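Local coordinates for amidase, hydantoinase/carbamoylase family (Paraburkholderia phymatum, PDB 6C0D), which probably hydrolyses N-carbamoyl-L-amino acids as a zinc-dependent, homodimeric amidase of the peptidase M20 family, at residues Thr72-Ser77 with Lys187-Tyr192. Numbering follows the deposited sequence. Where two conformers were deposited one is given.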
loop_
_atom_site.group_PDB
_atom_site.type_symbol
_atom_site.label_atom_id
_atom_site.label_comp_id
_atom_site.label_asym_id
_atom_site.label_seq_id
_atom_site.Cartn_x
_atom_site.Cartn_y
_atom_site.Cartn_z
ATOM N N THR A 72 -24.808 18.783 -23.740
ATOM C CA THR A 72 -23.844 19.208 -24.745
ATOM C C THR A 72 -24.225 20.594 -25.254
ATOM O O THR A 72 -25.408 20.902 -25.423
ATOM C CB THR A 72 -23.808 18.195 -25.894
ATOM O OG1 THR A 72 -23.124 17.012 -25.460
ATOM C CG2 THR A 72 -23.128 18.768 -27.148
ATOM N N VAL A 73 -23.231 21.453 -25.463
ATOM C CA VAL A 73 -23.468 22.717 -26.152
ATOM C C VAL A 73 -23.081 22.489 -27.599
ATOM O O VAL A 73 -21.936 22.109 -27.885
ATOM C CB VAL A 73 -22.674 23.887 -25.545
ATOM C CG1 VAL A 73 -23.254 25.212 -26.062
ATOM C CG2 VAL A 73 -22.728 23.849 -24.031
ATOM N N PHE A 74 -24.028 22.696 -28.511
ATOM C CA PHE A 74 -23.768 22.472 -29.924
ATOM C C PHE A 74 -24.224 23.685 -30.718
ATOM O O PHE A 74 -25.388 24.093 -30.623
ATOM C CB PHE A 74 -24.465 21.202 -30.427
ATOM C CG PHE A 74 -23.886 20.685 -31.717
ATOM C CD1 PHE A 74 -22.774 19.852 -31.708
ATOM C CD2 PHE A 74 -24.423 21.075 -32.941
ATOM C CE1 PHE A 74 -22.217 19.395 -32.904
ATOM C CE2 PHE A 74 -23.869 20.618 -34.144
ATOM C CZ PHE A 74 -22.766 19.783 -34.120
ATOM N N GLY A 75 -23.306 24.254 -31.492
ATOM C CA GLY A 75 -23.607 25.356 -32.377
ATOM C C GLY A 75 -23.514 24.870 -33.808
ATOM O O GLY A 75 -22.413 24.607 -34.313
ATOM N N ARG A 76 -24.666 24.710 -34.454
ATOM C CA ARG A 76 -24.732 24.162 -35.804
ATOM C C ARG A 76 -24.654 25.306 -36.808
ATOM O O ARG A 76 -25.348 26.317 -36.663
ATOM C CB ARG A 76 -26.032 23.381 -35.988
ATOM C CG ARG A 76 -26.164 22.554 -37.279
ATOM C CD ARG A 76 -27.525 21.853 -37.256
ATOM N NE ARG A 76 -27.752 20.917 -38.363
ATOM C CZ ARG A 76 -28.376 21.240 -39.495
ATOM N NH1 ARG A 76 -28.798 22.486 -39.684
ATOM N NH2 ARG A 76 -28.579 20.323 -40.441
ATOM N N SER A 77 -23.797 25.156 -37.809
ATOM C CA SER A 77 -23.763 26.127 -38.893
ATOM C C SER A 77 -25.136 26.261 -39.560
ATOM O O SER A 77 -25.922 25.307 -39.638
ATOM C CB SER A 77 -22.714 25.701 -39.925
ATOM O OG SER A 77 -22.611 26.632 -40.991
ATOM N N LYS A 187 -24.641 12.104 -43.333
ATOM C CA LYS A 187 -24.633 12.673 -44.677
ATOM C C LYS A 187 -24.064 14.094 -44.683
ATOM O O LYS A 187 -23.409 14.491 -45.652
ATOM C CB LYS A 187 -26.042 12.668 -45.272
ATOM N N ARG A 188 -24.288 14.861 -43.613
ATOM C CA ARG A 188 -23.880 16.264 -43.536
ATOM C C ARG A 188 -22.521 16.467 -42.864
ATOM O O ARG A 188 -21.674 17.190 -43.398
ATOM C CB ARG A 188 -24.962 17.069 -42.795
ATOM C CG ARG A 188 -24.588 18.509 -42.461
ATOM C CD ARG A 188 -25.750 19.283 -41.815
ATOM N NE ARG A 188 -25.266 20.624 -41.533
ATOM C CZ ARG A 188 -24.530 20.938 -40.469
ATOM N NH1 ARG A 188 -24.055 22.170 -40.332
ATOM N NH2 ARG A 188 -24.262 20.023 -39.538
ATOM N N GLN A 189 -22.301 15.870 -41.686
ATOM C CA GLN A 189 -21.090 16.092 -40.887
ATOM C C GLN A 189 -20.027 15.085 -41.308
ATOM O O GLN A 189 -20.137 13.890 -41.013
ATOM C CB GLN A 189 -21.437 15.985 -39.403
ATOM C CG GLN A 189 -22.333 17.161 -38.977
ATOM C CD GLN A 189 -23.159 16.898 -37.737
ATOM O OE1 GLN A 189 -23.682 15.805 -37.557
ATOM N NE2 GLN A 189 -23.284 17.912 -36.873
ATOM N N ARG A 190 -18.997 15.562 -42.008
ATOM C CA ARG A 190 -18.088 14.637 -42.666
ATOM C C ARG A 190 -16.700 14.583 -42.047
ATOM O O ARG A 190 -15.896 13.741 -42.469
ATOM C CB ARG A 190 -17.952 14.981 -44.154
ATOM C CG ARG A 190 -19.242 14.798 -44.959
ATOM C CD ARG A 190 -19.821 13.398 -44.813
ATOM N NE ARG A 190 -18.849 12.340 -45.078
ATOM C CZ ARG A 190 -18.631 11.308 -44.267
ATOM N NH1 ARG A 190 -19.323 11.192 -43.143
ATOM N NH2 ARG A 190 -17.731 10.388 -44.583
ATOM N N ALA A 191 -16.413 15.414 -41.050
ATOM C CA ALA A 191 -15.092 15.401 -40.426
ATOM C C ALA A 191 -15.194 16.045 -39.057
ATOM O O ALA A 191 -16.051 16.898 -38.832
ATOM C CB ALA A 191 -14.061 16.150 -41.273
ATOM N N TYR A 192 -14.307 15.622 -38.148
ATOM C CA TYR A 192 -14.258 16.150 -36.785
ATOM C C TYR A 192 -12.813 16.503 -36.442
ATOM O O TYR A 192 -11.910 15.696 -36.682
ATOM C CB TYR A 192 -14.808 15.114 -35.783
ATOM C CG TYR A 192 -14.650 15.504 -34.323
ATOM C CD1 TYR A 192 -13.759 14.830 -33.492
ATOM C CD2 TYR A 192 -15.398 16.541 -33.782
ATOM C CE1 TYR A 192 -13.619 15.191 -32.142
ATOM C CE2 TYR A 192 -15.254 16.924 -32.455
ATOM C CZ TYR A 192 -14.367 16.231 -31.639
ATOM O OH TYR A 192 -14.258 16.588 -30.318
HETATM O O HOH W 1 -26.361 18.160 -38.538
HETATM O O HOH W 2 -26.355 23.942 -41.894
#
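Arg188 NH2 is gripped from two sides of its chemistry, by a salt bridge to Asp127 OD2 and a weak hydrogen bond to a water, while its guanidinium stacks on Arg76. Gln189 NE2 also donates to Asp127 OD2 and the backbone N of Ser77 to OD1, so this carboxylate ties 72-77 to 187-192. In the zinc-bearing M20 domain these segments lie on or next to strands 73-76 and 189-198, with strands 125-130 and 83-88, parallel to each other, between them. Contact across the intervening strands therefore falls to long side chains. Arg188 reaches over extended from CG to NE, CG anti to the backbone N (chi1 172°), and the guanidinium of Arg76 lies flat on that of Arg188, with centres 4.0 Å apart and planes inclined by 29°. The overlap is displaced: Arg188 NE sits over one face of Arg76, and Arg76 NH2 reaches Arg188 CD at 3.3 Å. Deeper in, the Gln189 amide approaches the Phe74 ring obliquely, NE2 lying 3.4 Å from CZ; OE1 is held by the backbone N of Asp185, which helps fix the amide's rotation. The water on Arg188 NH2 completes the bridge, accepting from Arg76 NE at 3.1 Å.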